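Local atomic coordinates of cytosol aminopeptidase (Staphylococcus aureus subsp. aureus, PDB entry 3KZW), a protein that probably removes N-terminal amino acids, preferably leucine, from peptides as a metal-dependent leucyl aminopeptidase. Residues Ile420-Ser424 against Thr507-Trp511; Leu325-Ile329 against Trp511-Gln515; Asp404-Glu410 against Met430-Ile436. All coordinates share one frame; numbering follows the deposited sequence.

Interaction 1. Residues Ile420-Ser424 against Thr507-Trp511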
loop_
_atom_site.group_PDB
_atom_site.type_symbol
_atom_site.label_atom_id
_atom_site.label_comp_id
_atom_site.label_asym_id
_atom_site.label_seq_id
_atom_site.Cartn_x
_atom_site.Cartn_y
_atom_site.Cartn_z
ATOM N N ILE A 420 38.623 -7.596 -15.190
ATOM C CA ILE A 420 37.986 -7.897 -13.913
ATOM C C ILE A 420 36.773 -8.815 -14.089
ATOM O O ILE A 420 36.570 -9.742 -13.296
ATOM C CB ILE A 420 37.631 -6.604 -13.138
ATOM C CG1 ILE A 420 38.912 -5.964 -12.593
ATOM C CG2 ILE A 420 36.654 -6.886 -11.991
ATOM C CD1 ILE A 420 38.747 -4.536 -12.148
ATOM N N LEU A 421 35.987 -8.571 -15.139
ATOM C CA LEU A 421 34.852 -9.434 -15.466
ATOM C C LEU A 421 35.304 -10.858 -15.790
ATOM O O LEU A 421 34.594 -11.818 -15.498
ATOM C CB LEU A 421 34.034 -8.855 -16.626
ATOM C CG LEU A 421 33.271 -7.542 -16.420
ATOM C CD1 LEU A 421 32.684 -7.067 -17.738
ATOM C CD2 LEU A 421 32.180 -7.668 -15.364
ATOM N N GLN A 422 36.486 -10.984 -16.388
ATOM C CA GLN A 422 37.088 -12.291 -16.655
ATOM C C GLN A 422 37.575 -12.967 -15.380
ATOM O O GLN A 422 37.273 -14.137 -15.139
ATOM C CB GLN A 422 38.243 -12.171 -17.656
ATOM C CG GLN A 422 37.902 -12.645 -19.061
ATOM C CD GLN A 422 37.669 -14.148 -19.130
ATOM O OE1 GLN A 422 38.448 -14.935 -18.588
ATOM N NE2 GLN A 422 36.589 -14.551 -19.799
ATOM N N ILE A 423 38.329 -12.220 -14.575
ATOM C CA ILE A 423 38.904 -12.725 -13.330
ATOM C C ILE A 423 37.810 -13.209 -12.377
ATOM O O ILE A 423 37.923 -14.288 -11.796
ATOM C CB ILE A 423 39.797 -11.654 -12.646
ATOM C CG1 ILE A 423 41.132 -11.523 -13.386
ATOM C CG2 ILE A 423 40.032 -11.985 -11.171
ATOM C CD1 ILE A 423 41.852 -10.207 -13.147
ATOM N N SER A 424 36.749 -12.416 -12.246
ATOM C CA SER A 424 35.644 -12.732 -11.339
ATOM C C SER A 424 34.951 -14.041 -11.702
ATOM O O SER A 424 34.610 -14.825 -10.823
ATOM C CB SER A 424 34.633 -11.589 -11.295
ATOM O OG SER A 424 33.912 -11.498 -12.508
ATOM N N THR A 507 38.218 -11.370 -6.126
ATOM C CA THR A 507 38.392 -10.832 -7.473
ATOM C C THR A 507 39.482 -9.758 -7.545
ATOM O O THR A 507 40.377 -9.834 -8.389
ATOM C CB THR A 507 37.055 -10.288 -8.044
ATOM O OG1 THR A 507 36.114 -11.361 -8.159
ATOM C CG2 THR A 507 37.255 -9.652 -9.421
ATOM N N ILE A 508 39.407 -8.772 -6.654
ATOM C CA ILE A 508 40.340 -7.643 -6.668
ATOM C C ILE A 508 41.759 -8.067 -6.286
ATOM O O ILE A 508 42.726 -7.615 -6.903
ATOM C CB ILE A 508 39.842 -6.465 -5.778
ATOM C CG1 ILE A 508 38.440 -6.007 -6.211
ATOM C CG2 ILE A 508 40.831 -5.291 -5.798
ATOM C CD1 ILE A 508 38.328 -5.521 -7.664
ATOM N N VAL A 509 41.875 -8.938 -5.287
ATOM C CA VAL A 509 43.172 -9.483 -4.881
ATOM C C VAL A 509 43.852 -10.193 -6.055
ATOM O O VAL A 509 45.041 -9.973 -6.323
ATOM C CB VAL A 509 43.049 -10.424 -3.648
ATOM C CG1 VAL A 509 44.321 -11.249 -3.439
ATOM C CG2 VAL A 509 42.736 -9.617 -2.398
ATOM N N GLN A 510 43.087 -11.023 -6.758
ATOM C CA GLN A 510 43.583 -11.724 -7.938
ATOM C C GLN A 510 44.042 -10.744 -9.022
ATOM O O GLN A 510 45.070 -10.963 -9.664
ATOM C CB GLN A 510 42.512 -12.679 -8.478
ATOM C CG GLN A 510 42.962 -13.577 -9.630
ATOM C CD GLN A 510 44.159 -14.437 -9.279
ATOM O OE1 GLN A 510 45.155 -14.448 -10.004
ATOM N NE2 GLN A 510 44.074 -15.160 -8.160
ATOM N N TRP A 511 43.277 -9.668 -9.205
ATOM C CA TRP A 511 43.618 -8.613 -10.155
ATOM C C TRP A 511 44.884 -7.867 -9.740
ATOM O O TRP A 511 45.727 -7.545 -10.583
ATOM C CB TRP A 511 42.451 -7.634 -10.318
ATOM C CG TRP A 511 42.747 -6.516 -11.274
ATOM C CD1 TRP A 511 42.691 -6.566 -12.637
ATOM C CD2 TRP A 511 43.156 -5.185 -10.937
ATOM N NE1 TRP A 511 43.035 -5.348 -13.170
ATOM C CE2 TRP A 511 43.327 -4.482 -12.150
ATOM C CE3 TRP A 511 43.394 -4.517 -9.728
ATOM C CZ2 TRP A 511 43.727 -3.139 -12.191
ATOM C CZ3 TRP A 511 43.793 -3.181 -9.768
ATOM C CH2 TRP A 511 43.955 -2.508 -10.995
#

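Interaction 2. Residues Leu325-Ile329 against Trp511-Gln515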
loop_
_atom_site.group_PDB
_atom_site.type_symbol
_atom_site.label_atom_id
_atom_site.label_comp_id
_atom_site.label_asym_id
_atom_site.label_seq_id
_atom_site.Cartn_x
_atom_site.Cartn_y
_atom_site.Cartn_z
ATOM N N LEU A 325 52.434 -7.622 -1.911
ATOM C CA LEU A 325 52.298 -7.404 -3.347
ATOM C C LEU A 325 52.981 -6.109 -3.773
ATOM O O LEU A 325 52.860 -5.091 -3.085
ATOM C CB LEU A 325 50.822 -7.378 -3.755
ATOM C CG LEU A 325 49.959 -8.621 -3.502
ATOM C CD1 LEU A 325 48.522 -8.347 -3.909
ATOM C CD2 LEU A 325 50.492 -9.855 -4.225
ATOM N N PRO A 326 53.705 -6.143 -4.909
ATOM C CA PRO A 326 54.388 -4.952 -5.417
ATOM C C PRO A 326 53.422 -3.961 -6.076
ATOM O O PRO A 326 53.523 -3.697 -7.277
ATOM C CB PRO A 326 55.379 -5.528 -6.436
ATOM C CG PRO A 326 54.749 -6.788 -6.903
ATOM C CD PRO A 326 53.970 -7.333 -5.742
ATOM N N VAL A 327 52.496 -3.427 -5.285
ATOM C CA VAL A 327 51.522 -2.445 -5.762
ATOM C C VAL A 327 51.361 -1.294 -4.776
ATOM O O VAL A 327 51.501 -1.481 -3.567
ATOM C CB VAL A 327 50.125 -3.077 -6.037
ATOM C CG1 VAL A 327 50.151 -3.934 -7.295
ATOM C CG2 VAL A 327 49.625 -3.882 -4.834
ATOM N N ASN A 328 51.074 -0.106 -5.300
ATOM C CA ASN A 328 50.744 1.041 -4.466
ATOM C C ASN A 328 49.237 1.211 -4.401
ATOM O O ASN A 328 48.571 1.275 -5.434
ATOM C CB ASN A 328 51.409 2.317 -4.988
ATOM C CG ASN A 328 52.921 2.312 -4.809
ATOM O OD1 ASN A 328 53.482 1.457 -4.121
ATOM N ND2 ASN A 328 53.586 3.276 -5.429
ATOM N N ILE A 329 48.703 1.262 -3.183
ATOM C CA ILE A 329 47.264 1.401 -2.967
ATOM C C ILE A 329 46.962 2.564 -2.025
ATOM O O ILE A 329 47.606 2.722 -0.983
ATOM C CB ILE A 329 46.634 0.098 -2.392
ATOM C CG1 ILE A 329 46.832 -1.077 -3.353
ATOM C CG2 ILE A 329 45.146 0.293 -2.106
ATOM C CD1 ILE A 329 46.589 -2.439 -2.728
ATOM N N TRP A 511 43.277 -9.668 -9.205
ATOM C CA TRP A 511 43.618 -8.613 -10.155
ATOM C C TRP A 511 44.884 -7.867 -9.740
ATOM O O TRP A 511 45.727 -7.545 -10.583
ATOM C CB TRP A 511 42.451 -7.634 -10.318
ATOM C CG TRP A 511 42.747 -6.516 -11.274
ATOM C CD1 TRP A 511 42.691 -6.566 -12.637
ATOM C CD2 TRP A 511 43.156 -5.185 -10.937
ATOM N NE1 TRP A 511 43.035 -5.348 -13.170
ATOM C CE2 TRP A 511 43.327 -4.482 -12.150
ATOM C CE3 TRP A 511 43.394 -4.517 -9.728
ATOM C CZ2 TRP A 511 43.727 -3.139 -12.191
ATOM C CZ3 TRP A 511 43.793 -3.181 -9.768
ATOM C CH2 TRP A 511 43.955 -2.508 -10.995
ATOM N N LEU A 512 45.008 -7.597 -8.442
ATOM C CA LEU A 512 46.189 -6.927 -7.890
ATOM C C LEU A 512 47.451 -7.768 -8.040
ATOM O O LEU A 512 48.543 -7.226 -8.210
ATOM C CB LEU A 512 45.976 -6.571 -6.416
ATOM C CG LEU A 512 45.048 -5.405 -6.066
ATOM C CD1 LEU A 512 44.870 -5.330 -4.562
ATOM C CD2 LEU A 512 45.567 -4.078 -6.612
ATOM N N LYS A 513 47.293 -9.088 -7.975
ATOM C CA LYS A 513 48.401 -10.025 -8.162
ATOM C C LYS A 513 48.984 -9.971 -9.573
ATOM O O LYS A 513 50.116 -10.401 -9.794
ATOM C CB LYS A 513 47.951 -11.455 -7.850
ATOM C CG LYS A 513 47.905 -11.800 -6.365
ATOM C CD LYS A 513 47.350 -13.204 -6.125
ATOM C CE LYS A 513 48.323 -14.287 -6.587
ATOM N NZ LYS A 513 47.755 -15.655 -6.418
ATOM N N GLN A 514 48.210 -9.436 -10.515
ATOM C CA GLN A 514 48.596 -9.409 -11.923
ATOM C C GLN A 514 49.130 -8.051 -12.399
ATOM O O GLN A 514 49.282 -7.830 -13.605
ATOM C CB GLN A 514 47.422 -9.862 -12.794
ATOM C CG GLN A 514 47.013 -11.315 -12.569
ATOM C CD GLN A 514 45.743 -11.701 -13.315
ATOM O OE1 GLN A 514 45.278 -10.976 -14.201
ATOM N NE2 GLN A 514 45.179 -12.852 -12.961
ATOM N N GLN A 515 49.429 -7.158 -11.456
ATOM C CA GLN A 515 49.919 -5.819 -11.791
ATOM C C GLN A 515 51.450 -5.717 -11.759
ATOM O O GLN A 515 52.081 -5.830 -10.703
ATOM C CB GLN A 515 49.286 -4.763 -10.881
ATOM C CG GLN A 515 47.757 -4.740 -10.909
ATOM C CD GLN A 515 47.188 -4.637 -12.315
ATOM O OE1 GLN A 515 46.510 -5.552 -12.790
ATOM N NE2 GLN A 515 47.469 -3.526 -12.992
#

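Interaction 3. Residues Asp404-Glu410 against Met430-Ile436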
loop_
_atom_site.group_PDB
_atom_site.type_symbol
_atom_site.label_atom_id
_atom_site.label_comp_id
_atom_site.label_asym_id
_atom_site.label_seq_id
_atom_site.Cartn_x
_atom_site.Cartn_y
_atom_site.Cartn_z
ATOM N N ASP A 404 22.334 -12.395 -6.077
ATOM C CA ASP A 404 23.612 -13.111 -6.024
ATOM C C ASP A 404 24.687 -12.606 -6.999
ATOM O O ASP A 404 25.776 -13.178 -7.074
ATOM C CB ASP A 404 23.381 -14.616 -6.208
ATOM C CG ASP A 404 22.604 -14.949 -7.477
ATOM O OD1 ASP A 404 22.113 -14.027 -8.163
ATOM O OD2 ASP A 404 22.481 -16.155 -7.785
ATOM N N LYS A 405 24.376 -11.545 -7.741
ATOM C CA LYS A 405 25.296 -10.990 -8.734
ATOM C C LYS A 405 25.578 -9.518 -8.457
ATOM O O LYS A 405 24.705 -8.795 -7.979
ATOM C CB LYS A 405 24.725 -11.146 -10.146
ATOM C CG LYS A 405 24.295 -12.554 -10.505
ATOM C CD LYS A 405 23.612 -12.593 -11.858
ATOM C CE LYS A 405 22.732 -13.823 -11.994
ATOM N NZ LYS A 405 21.552 -13.786 -11.084
ATOM N N ALA A 406 26.796 -9.078 -8.760
ATOM C CA ALA A 406 27.186 -7.680 -8.584
ATOM C C ALA A 406 27.077 -6.897 -9.889
ATOM O O ALA A 406 27.283 -7.450 -10.976
ATOM C CB ALA A 406 28.593 -7.589 -8.035
ATOM N N ALA A 407 26.753 -5.611 -9.775
ATOM C CA ALA A 407 26.664 -4.730 -10.937
ATOM C C ALA A 407 27.922 -3.888 -11.059
ATOM O O ALA A 407 28.316 -3.210 -10.107
ATOM C CB ALA A 407 25.435 -3.839 -10.843
ATOM N N ALA A 408 28.552 -3.940 -12.230
ATOM C CA ALA A 408 29.765 -3.173 -12.495
ATOM C C ALA A 408 29.531 -2.113 -13.570
ATOM O O ALA A 408 28.861 -2.368 -14.573
ATOM C CB ALA A 408 30.900 -4.097 -12.889
ATOM N N PHE A 409 30.084 -0.924 -13.341
ATOM C CA PHE A 409 29.961 0.197 -14.268
ATOM C C PHE A 409 31.339 0.767 -14.569
ATOM O O PHE A 409 32.131 0.995 -13.653
ATOM C CB PHE A 409 29.104 1.306 -13.660
ATOM C CG PHE A 409 27.729 0.867 -13.237
ATOM C CD1 PHE A 409 27.522 0.268 -11.995
ATOM C CD2 PHE A 409 26.635 1.091 -14.064
ATOM C CE1 PHE A 409 26.251 -0.123 -11.596
ATOM C CE2 PHE A 409 25.360 0.711 -13.672
ATOM C CZ PHE A 409 25.165 0.099 -12.437
ATOM N N GLU A 410 31.627 1.001 -15.845
ATOM C CA GLU A 410 32.905 1.598 -16.221
ATOM C C GLU A 410 32.748 3.027 -16.723
ATOM O O GLU A 410 31.749 3.380 -17.356
ATOM C CB GLU A 410 33.678 0.730 -17.233
ATOM C CG GLU A 410 33.054 0.603 -18.628
ATOM C CD GLU A 410 33.407 1.756 -19.564
ATOM O OE1 GLU A 410 34.390 2.485 -19.292
ATOM O OE2 GLU A 410 32.699 1.933 -20.580
ATOM N N MET A 430 30.084 -13.725 -9.323
ATOM C CA MET A 430 29.281 -13.215 -10.426
ATOM C C MET A 430 29.227 -11.688 -10.448
ATOM O O MET A 430 28.633 -11.056 -9.574
ATOM C CB MET A 430 27.877 -13.822 -10.399
ATOM C CG MET A 430 27.849 -15.282 -10.810
ATOM S SD MET A 430 26.181 -15.936 -10.950
ATOM C CE MET A 430 25.720 -16.131 -9.224
ATOM N N VAL A 431 29.877 -11.108 -11.454
ATOM C CA VAL A 431 29.890 -9.662 -11.668
ATOM C C VAL A 431 29.537 -9.399 -13.130
ATOM O O VAL A 431 30.103 -10.018 -14.029
ATOM C CB VAL A 431 31.274 -9.037 -11.346
ATOM C CG1 VAL A 431 31.201 -7.519 -11.395
ATOM C CG2 VAL A 431 31.782 -9.488 -9.978
ATOM N N PHE A 432 28.593 -8.493 -13.363
ATOM C CA PHE A 432 28.167 -8.172 -14.726
ATOM C C PHE A 432 28.026 -6.671 -14.964
ATOM O O PHE A 432 27.720 -5.910 -14.044
ATOM C CB PHE A 432 26.879 -8.919 -15.084
ATOM C CG PHE A 432 27.052 -10.407 -15.165
ATOM C CD1 PHE A 432 27.530 -11.002 -16.327
ATOM C CD2 PHE A 432 26.757 -11.216 -14.073
ATOM C CE1 PHE A 432 27.705 -12.380 -16.405
ATOM C CE2 PHE A 432 26.927 -12.598 -14.139
ATOM C CZ PHE A 432 27.402 -13.178 -15.311
ATOM N N GLU A 433 28.261 -6.258 -16.207
ATOM C CA GLU A 433 28.263 -4.845 -16.561
ATOM C C GLU A 433 26.862 -4.291 -16.800
ATOM O O GLU A 433 26.013 -4.944 -17.412
ATOM C CB GLU A 433 29.145 -4.594 -17.791
ATOM C CG GLU A 433 29.429 -3.112 -18.060
ATOM C CD GLU A 433 30.170 -2.849 -19.369
ATOM O OE1 GLU A 433 30.546 -3.821 -20.067
ATOM O OE2 GLU A 433 30.371 -1.656 -19.697
ATOM N N LEU A 434 26.637 -3.084 -16.292
ATOM C CA LEU A 434 25.492 -2.264 -16.668
ATOM C C LEU A 434 26.020 -0.940 -17.229
ATOM O O LEU A 434 27.100 -0.493 -16.838
ATOM C CB LEU A 434 24.577 -2.028 -15.464
ATOM C CG LEU A 434 23.857 -3.229 -14.843
ATOM C CD1 LEU A 434 23.065 -2.791 -13.629
ATOM C CD2 LEU A 434 22.946 -3.913 -15.845
ATOM N N PRO A 435 25.269 -0.308 -18.150
ATOM C CA PRO A 435 25.811 0.848 -18.866
ATOM C C PRO A 435 25.610 2.203 -18.180
ATOM O O PRO A 435 24.708 2.357 -17.356
ATOM C CB PRO A 435 25.038 0.820 -20.182
ATOM C CG PRO A 435 23.721 0.233 -19.828
ATOM C CD PRO A 435 23.925 -0.672 -18.638
ATOM N N ILE A 436 26.470 3.161 -18.521
ATOM C CA ILE A 436 26.246 4.575 -18.227
ATOM C C ILE A 436 26.198 5.300 -19.569
ATOM O O ILE A 436 27.222 5.426 -20.248
ATOM C CB ILE A 436 27.361 5.191 -17.349
ATOM C CG1 ILE A 436 27.561 4.388 -16.061
ATOM C CG2 ILE A 436 27.038 6.646 -17.026
ATOM C CD1 ILE A 436 28.837 4.735 -15.304
HETATM O O HOH W 1 32.065 -0.448 -21.529
HETATM O O HOH W 2 29.826 0.661 -17.910
#

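Interaction 1. Residues Ile420-Ser424 against Thr507-Trp511
Ile423 points at the turn formed by Thr507, Gln510 and Trp511. Its two branches divide the work. CG2 lies 3.5 Å from Thr507 O and also meets the CG of Gln510. CD1 reaches the edge of the indole, near the ring plane, 3.8 Å from Trp511 CD1. Ile420 approaches the same ring from another side. Its CG1 sits over one face, 4.1 Å from the centroid of the five-membered ring of Trp511 and 23° off the ring normal, which is a CH-pi contact. The ring stands there because Trp511 CG is anti to the backbone N (chi1 179°). Ile420 CG2 packs on Thr507 CG2 at 3.8 Å, the two side chains at about a right angle. The segments 420-424 and 507-511, on helices 414-426 and 505-512 of the catalytic domain, have axes 9.2 Å apart and N-to-C directions 115° apart. Both touch strand 386-391 of the central sheet: Ile420 and Trp511 rest on Met388, and Trp511 also on Val386. Ser424 and Thr507 stand at the other end, with Ser424 CB 3.5 Å from Thr507 OG1. No hydrogen bond crosses between the segments. Thr507 OG1 is instead hydrogen-bonded to Glu429, just beyond helix 414-426.

Interaction 2. Residues Leu325-Ile329 against Trp511-Gln515
The backbone at Leu325-Val327 runs beside the C-terminal turn, with the CA atoms of Leu325 and Lys513 6.7 Å apart and those of Val327 and Gln515 7.1 Å apart. Pro326 is the centre of an inverse gamma turn, which carries the chain into strand 328-338. On the other side, a type I beta turn from Leu512 to Gln515 finishes the chain. Leu512 is the main side chain of the contact. Its CB meets Leu325 CD1 at 4.0 Å, and the two leucines cross at about a right angle. Further out, Leu512 CD1 and Ile329 CD1 meet tip to tip at 3.8 Å. Val327 lies between Leu325 and Ile329 in sequence. Its CG1 is anti to the carbonyl carbon (chi1 -73°) and reaches both Leu512 O and Gln515 CB, each at 3.8 Å. Leu325 CD2 packs 3.9 Å from Lys513 CG, touching only the aliphatic part of the lysine. The charged end of Lys513 forms a salt bridge with Glu192. Helix 308-322 packs against the cluster: Leu325 and Ile329 touch Ala320, and Leu512 touches Ile316. Ile278 of strand 278-285 also packs on Leu512. The contact thus joins the last turn of the chain to the loop that leads into strand 328-338 of the catalytic domain, and to the start of that strand. No hydrogen bond crosses between the two segments, so the C-terminal turn is held here mainly by apolar packing, buried at Leu512 and Ile329 and open to solvent towards Pro326 and Gln515.

Interaction 3. Residues Asp404-Glu410 against Met430-Ile436
Met430 passes its side chain across Asp404 and Lys405, with CE 3.5 Å from Asp404 OD2 and SD against Lys405 CG. That OD2 is hydrogen-bonded to Thr439 of the second subunit. The carbonyl O of Met430 accepts from Ala406 N at 2.8 Å, the first rung of a parallel ladder. Val431 turns to the sheet face that carries Ala406 and Ala408, and its CG1 is 3.7 Å from Ala408 CB. Phe432 is gripped at both backbone polar atoms: N donates to Ala406 O, and O accepts from Ala408 N. Its ring meets Lys405 CD obliquely, and packs on Pro435 of the second subunit. Lys405 NZ pairs with Asp404 OD1 and with Glu440 of that subunit, and is hydrogen-bonded to Leu401 O. The ladder belongs to a beta-alpha-beta crossover: strand 406-411, helix 414-426, strand 431-433. Glu433 CG is anti to the backbone N (chi1 -168°), and the extended chain carries its carboxylate out to Glu410. Leu434 N closes the ladder on Ala408 O at 2.9 Å. Its CB lies against the Phe409 ring and its CD1 against Ala407 CB. Pro435 places its O near the plane of that ring, at the edge. Ile436 ends the walk with CD1 on Phe409 CB at 3.8 Å. Glu410 OE2 and Glu433 OE2 are 4.4 Å apart, like charges in the model. One water donates to both, at 2.6 Å to Glu410 OE2 and 2.8 Å to Glu433 OE2. A second water accepts from Glu410 N. The bridging water probably eases the repulsion, which might otherwise raise the pKa of one glutamate.

Interactions 1 and 2 share helix 505-512 and Trp511, though Trp511 touches the facing segment only in interaction 1; their centres are about 12 Å apart. They also touch, Ile423 CD1 to Gln514 OE1. Interaction 3 is about 13 Å from interaction 1, centre to centre. Helix 414-426, which supplies 420-424, is the connection between the two strands of interaction 3. It packs back on them: Leu421 CD2 lies 3.4 Å from Val431 O, and Ser424 meets Val431. Interactions 2 and 3 do not touch, with nearest atoms about 11 Å apart, yet both reach the same sheet. The sodium-binding residues lie outside these contacts; the Ile436 side chain is about 8 Å from one sodium ion.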